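Local coordinates for protein putative antitoxin VapB45 (Mycobacterium tuberculosis, PDB 5AF3) that is possibly the antitoxin of a type II toxin-antitoxin system, paired with the toxin VapC45, and carries a putative DNA-binding helix-turn-helix domain, at residues P71-A76 and A109-D114; E77-N82 and Q162-A167. One frame throughout, in Å; residues are numbered along the deposited sequence.

Contact 1 of 2, residues P71-A76 and A109-D114; sequences PFVGIA and ALASQD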
loop_
_atom_site.group_PDB
_atom_site.type_symbol
_atom_site.label_atom_id
_atom_site.label_comp_id
_atom_site.label_asym_id
_atom_site.label_seq_id
_atom_site.Cartn_x
_atom_site.Cartn_y
_atom_site.Cartn_z
ATOM N N PRO A 71 0.027 4.754 -22.727
ATOM C CA PRO A 71 -0.177 6.208 -22.748
ATOM C C PRO A 71 -1.085 6.551 -21.555
ATOM O O PRO A 71 -1.617 5.615 -20.889
ATOM C CB PRO A 71 -0.839 6.451 -24.118
ATOM C CG PRO A 71 -1.574 5.145 -24.430
ATOM C CD PRO A 71 -0.751 4.033 -23.761
ATOM N N PHE A 72 -1.274 7.830 -21.256
ATOM C CA PHE A 72 -2.042 8.207 -20.078
ATOM C C PHE A 72 -3.490 7.680 -20.080
ATOM O O PHE A 72 -4.021 7.235 -19.033
ATOM C CB PHE A 72 -2.052 9.723 -19.821
ATOM C CG PHE A 72 -2.724 10.084 -18.554
ATOM C CD1 PHE A 72 -2.044 9.965 -17.331
ATOM C CD2 PHE A 72 -4.066 10.453 -18.543
ATOM C CE1 PHE A 72 -2.716 10.281 -16.141
ATOM C CE2 PHE A 72 -4.729 10.762 -17.356
ATOM C CZ PHE A 72 -4.044 10.675 -16.151
ATOM N N VAL A 73 -4.139 7.750 -21.240
ATOM C CA VAL A 73 -5.492 7.171 -21.351
ATOM C C VAL A 73 -5.508 5.674 -20.956
ATOM O O VAL A 73 -6.511 5.213 -20.337
ATOM C CB VAL A 73 -6.151 7.399 -22.765
ATOM C CG1 VAL A 73 -5.456 6.594 -23.819
ATOM C CG2 VAL A 73 -7.682 7.108 -22.703
ATOM N N GLY A 74 -4.459 4.931 -21.323
ATOM C CA GLY A 74 -4.327 3.508 -20.990
ATOM C C GLY A 74 -4.175 3.247 -19.487
ATOM O O GLY A 74 -4.714 2.264 -18.946
ATOM N N ILE A 75 -3.386 4.069 -18.795
ATOM C CA ILE A 75 -3.300 3.896 -17.338
ATOM C C ILE A 75 -4.634 4.242 -16.648
ATOM O O ILE A 75 -4.990 3.655 -15.611
ATOM C CB ILE A 75 -2.081 4.628 -16.674
ATOM C CG1 ILE A 75 -1.653 3.818 -15.429
ATOM C CG2 ILE A 75 -2.406 6.060 -16.303
ATOM C CD1 ILE A 75 -0.368 4.313 -14.791
ATOM N N ALA A 76 -5.393 5.161 -17.250
ATOM C CA ALA A 76 -6.679 5.587 -16.699
ATOM C C ALA A 76 -7.653 4.407 -16.858
ATOM O O ALA A 76 -8.377 4.068 -15.917
ATOM C CB ALA A 76 -7.205 6.849 -17.480
ATOM N N ALA A 109 -14.347 4.825 -23.196
ATOM C CA ALA A 109 -15.397 5.078 -22.226
ATOM C C ALA A 109 -14.964 4.895 -20.746
ATOM O O ALA A 109 -15.489 5.572 -19.867
ATOM C CB ALA A 109 -16.612 4.146 -22.514
ATOM N N LEU A 110 -14.073 3.930 -20.489
ATOM C CA LEU A 110 -13.588 3.722 -19.104
ATOM C C LEU A 110 -12.947 4.974 -18.523
ATOM O O LEU A 110 -13.011 5.208 -17.306
ATOM C CB LEU A 110 -12.608 2.560 -19.018
ATOM C CG LEU A 110 -13.192 1.173 -19.326
ATOM C CD1 LEU A 110 -12.132 0.133 -19.228
ATOM C CD2 LEU A 110 -14.266 0.879 -18.286
ATOM N N ALA A 111 -12.362 5.785 -19.411
ATOM C CA ALA A 111 -11.695 7.050 -19.019
ATOM C C ALA A 111 -12.589 8.292 -19.216
ATOM O O ALA A 111 -12.141 9.434 -19.109
ATOM C CB ALA A 111 -10.372 7.188 -19.768
ATOM N N SER A 112 -13.871 8.054 -19.444
ATOM C CA SER A 112 -14.811 9.131 -19.731
ATOM C C SER A 112 -15.443 9.769 -18.509
ATOM O O SER A 112 -15.768 9.104 -17.540
ATOM C CB SER A 112 -15.920 8.601 -20.659
ATOM O OG SER A 112 -16.942 9.559 -20.790
ATOM N N GLN A 113 -15.709 11.068 -18.612
ATOM C CA GLN A 113 -16.389 11.823 -17.591
ATOM C C GLN A 113 -17.809 11.295 -17.396
ATOM O O GLN A 113 -18.379 11.446 -16.334
ATOM C CB GLN A 113 -16.430 13.301 -17.966
ATOM C CG GLN A 113 -17.102 14.173 -16.920
ATOM C CD GLN A 113 -16.776 15.635 -17.104
ATOM O OE1 GLN A 113 -16.108 16.024 -18.069
ATOM N NE2 GLN A 113 -17.243 16.456 -16.178
ATOM N N ASP A 114 -18.350 10.648 -18.429
ATOM C CA ASP A 114 -19.748 10.188 -18.394
ATOM C C ASP A 114 -19.887 8.799 -17.775
ATOM O O ASP A 114 -21.001 8.329 -17.512
ATOM C CB ASP A 114 -20.329 10.160 -19.817
ATOM C CG ASP A 114 -20.576 11.559 -20.379
ATOM O OD1 ASP A 114 -20.704 12.507 -19.577
ATOM O OD2 ASP A 114 -20.639 11.682 -21.628
#
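Ala111 pushes its single methyl group against the flank of the helix that starts at Phe72, and two side chains one turn apart receive it. Ala111 CB lies 3.9 Å from Ala76 CB and 4.0 Å from Val73 CG2, so the methyl meets both the i and the i+3 position of the same helical face. Val73 offers this branch because CG2 stands opposite the backbone N across the CA-CB bond, while CG1 stands between the backbone N and the carbonyl carbon (chi1 69°). With alanine on both sides the backbones come close: Ala76 CA and Ala111 CA are 5.7 Å apart. The touch is purely apolar, and all three residues are buried.

Beyond Ala111 the packing against the helix soon ends. The chain turns off through Ser112 towards the exposed Gln113 and the partly exposed Asp114, neither of which meets 71-76. This outer half is held by its own local bond instead: Asp114 N donates to Ser112 OG over 3.0 Å, at 162°, a capping bond on the way into helix 115-130. Gln113 is tied by its OE1 to Asn170.

The helix has Pro71 at its N-cap, right after strand 68-70, and belongs to the putative helix-turn-helix region. Around this small apolar cluster, Leu110 continues along the same helix onto Val80, Leu81 and Phe84, Ala76 also rests on Ala172 and Ile175 of strand 172-176, and Ala111 is joined to that strand through a backbone bond with Ala172.

Contact 2 of 2, residues E77-N82 and Q162-A167; sequences EAYVLN and QQISFA
This is a buried helix-to-strand packing contact near the centre of the chain, where the middle of helix 72-86 faces the start of strand 164-166. Ile164 carries it, reaching two neighbouring residues of the helix. Its CD1 meets Val80 CG2 at 3.6 Å, the two side chains crossing at about a right angle, and its CG1 lies 3.8 Å from Tyr79 CE2, running past the ring in the opposite direction. Ile164 can serve both because CG1 is turned anti to its own carbonyl carbon (chi1 -57°), with CD1 extended beyond it.

Within this chain, strand 164-166 is an outermost strand of a four-stranded antiparallel sheet, so the helix of the putative helix-turn-helix region here packs against the border of that sheet; Tyr79 also touches Ile175 on the adjoining strand, 172-176.

The far end of the tyrosine is polar. Tyr79 OH sits 3.2 Å from Gln163 CG, a packing contact, and finds its hydrogen-bond partner in Tyr160 O. Gln163 bends at chi2 (-50°), which carries its amide away from the ring, the two planes 73° apart; its NE2 bonds to His159 O and its OE1 to Arg176 NH1.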
loop_
_atom_site.group_PDB
_atom_site.type_symbol
_atom_site.label_atom_id
_atom_site.label_comp_id
_atom_site.label_asym_id
_atom_site.label_seq_id
_atom_site.Cartn_x
_atom_site.Cartn_y
_atom_site.Cartn_z
ATOM N N GLU A 77 -7.639 3.782 -18.038
ATOM C CA GLU A 77 -8.455 2.575 -18.299
ATOM C C GLU A 77 -8.037 1.429 -17.338
ATOM O O GLU A 77 -8.880 0.758 -16.731
ATOM C CB GLU A 77 -8.291 2.171 -19.766
ATOM C CG GLU A 77 -8.899 3.246 -20.711
ATOM C CD GLU A 77 -8.562 3.048 -22.176
ATOM O OE1 GLU A 77 -7.507 2.438 -22.470
ATOM O OE2 GLU A 77 -9.408 3.493 -23.018
ATOM N N ALA A 78 -6.736 1.243 -17.157
ATOM C CA ALA A 78 -6.225 0.220 -16.210
ATOM C C ALA A 78 -6.662 0.523 -14.772
ATOM O O ALA A 78 -7.003 -0.390 -14.014
ATOM C CB ALA A 78 -4.685 0.080 -16.308
ATOM N N TYR A 79 -6.662 1.800 -14.405
ATOM C CA TYR A 79 -7.061 2.235 -13.092
ATOM C C TYR A 79 -8.528 1.869 -12.832
ATOM O O TYR A 79 -8.860 1.296 -11.775
ATOM C CB TYR A 79 -6.839 3.730 -12.908
ATOM C CG TYR A 79 -7.456 4.292 -11.650
ATOM C CD1 TYR A 79 -6.807 4.187 -10.409
ATOM C CD2 TYR A 79 -8.677 4.963 -11.706
ATOM C CE1 TYR A 79 -7.376 4.725 -9.274
ATOM C CE2 TYR A 79 -9.231 5.507 -10.598
ATOM C CZ TYR A 79 -8.605 5.366 -9.379
ATOM O OH TYR A 79 -9.214 5.931 -8.284
ATOM N N VAL A 80 -9.381 2.147 -13.813
ATOM C CA VAL A 80 -10.819 1.850 -13.677
ATOM C C VAL A 80 -11.082 0.341 -13.626
ATOM O O VAL A 80 -11.809 -0.115 -12.760
ATOM C CB VAL A 80 -11.625 2.525 -14.767
ATOM C CG1 VAL A 80 -13.107 2.050 -14.756
ATOM C CG2 VAL A 80 -11.584 4.086 -14.547
ATOM N N LEU A 81 -10.481 -0.410 -14.532
ATOM C CA LEU A 81 -10.564 -1.870 -14.514
ATOM C C LEU A 81 -10.057 -2.463 -13.198
ATOM O O LEU A 81 -10.579 -3.456 -12.724
ATOM C CB LEU A 81 -9.769 -2.456 -15.653
ATOM C CG LEU A 81 -10.336 -2.277 -17.065
ATOM C CD1 LEU A 81 -9.370 -2.889 -18.037
ATOM C CD2 LEU A 81 -11.740 -2.970 -17.127
ATOM N N ASN A 82 -9.028 -1.864 -12.615
ATOM C CA ASN A 82 -8.579 -2.321 -11.296
ATOM C C ASN A 82 -9.590 -2.062 -10.192
ATOM O O ASN A 82 -9.689 -2.854 -9.221
ATOM C CB ASN A 82 -7.227 -1.718 -10.935
ATOM C CG ASN A 82 -6.547 -2.483 -9.790
ATOM O OD1 ASN A 82 -6.662 -3.709 -9.693
ATOM N ND2 ASN A 82 -5.874 -1.753 -8.909
ATOM N N GLN A 162 -14.459 8.564 -8.699
ATOM C CA GLN A 162 -14.452 9.939 -8.178
ATOM C C GLN A 162 -13.065 10.577 -8.135
ATOM O O GLN A 162 -12.953 11.808 -8.018
ATOM C CB GLN A 162 -15.054 9.963 -6.758
ATOM C CG GLN A 162 -16.566 9.974 -6.755
ATOM C CD GLN A 162 -17.198 9.562 -5.414
ATOM O OE1 GLN A 162 -16.514 9.133 -4.467
ATOM N NE2 GLN A 162 -18.524 9.707 -5.334
ATOM N N GLN A 163 -12.022 9.763 -8.202
ATOM C CA GLN A 163 -10.627 10.263 -8.140
ATOM C C GLN A 163 -10.117 10.862 -9.461
ATOM O O GLN A 163 -9.019 11.427 -9.506
ATOM C CB GLN A 163 -9.653 9.163 -7.698
ATOM C CG GLN A 163 -10.021 8.422 -6.383
ATOM C CD GLN A 163 -10.326 9.385 -5.271
ATOM O OE1 GLN A 163 -9.613 10.364 -5.084
ATOM N NE2 GLN A 163 -11.385 9.127 -4.531
ATOM N N ILE A 164 -10.881 10.680 -10.544
ATOM C CA ILE A 164 -10.408 11.011 -11.869
ATOM C C ILE A 164 -10.869 12.422 -12.208
ATOM O O ILE A 164 -12.011 12.779 -11.930
ATOM C CB ILE A 164 -10.940 9.993 -12.929
ATOM C CG1 ILE A 164 -10.525 8.558 -12.540
ATOM C CG2 ILE A 164 -10.377 10.304 -14.337
ATOM C CD1 ILE A 164 -11.074 7.491 -13.465
ATOM N N SER A 165 -9.967 13.216 -12.796
ATOM C CA SER A 165 -10.295 14.578 -13.263
ATOM C C SER A 165 -10.327 14.548 -14.775
ATOM O O SER A 165 -9.620 13.754 -15.384
ATOM C CB SER A 165 -9.206 15.570 -12.788
ATOM O OG SER A 165 -9.310 15.745 -11.397
ATOM N N PHE A 166 -11.106 15.449 -15.396
ATOM C CA PHE A 166 -11.288 15.365 -16.860
ATOM C C PHE A 166 -10.854 16.619 -17.650
ATOM O O PHE A 166 -10.970 17.715 -17.127
ATOM C CB PHE A 166 -12.739 14.980 -17.163
ATOM C CG PHE A 166 -13.135 13.679 -16.492
ATOM C CD1 PHE A 166 -12.781 12.464 -17.070
ATOM C CD2 PHE A 166 -13.742 13.690 -15.241
ATOM C CE1 PHE A 166 -13.081 11.252 -16.418
ATOM C CE2 PHE A 166 -14.064 12.484 -14.591
ATOM C CZ PHE A 166 -13.705 11.272 -15.188
ATOM N N ALA A 167 -10.353 16.410 -18.871
ATOM C CA ALA A 167 -9.933 17.492 -19.760
ATOM C C ALA A 167 -11.126 18.021 -20.553
ATOM O O ALA A 167 -12.283 17.640 -20.268
ATOM C CB ALA A 167 -8.810 17.022 -20.698
#

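In the fold
After strand 18-19 and helices 20-27 and 31-38, strand 68-70 leads into helix 72-86, which supplies the first half of both contacts: 71-76 for contact 1, then 77-82 for contact 2. The chain passes through helix 95-105 before 109-114 returns to the start of the helix and closes the shorter loop. After helices 115-130 and 135-143, the hairpin of strands 144-147 and 150-153, and helix 155-161, segment 162-167 closes the longer one. The loops cross rather than nest. The centres of the two contacts are about 6 Å apart, and the contacts touch: Leu110 O packs on Val80 CG2 at 3.3 Å. Together they tie one helix to an interhelical loop and a sheet edge.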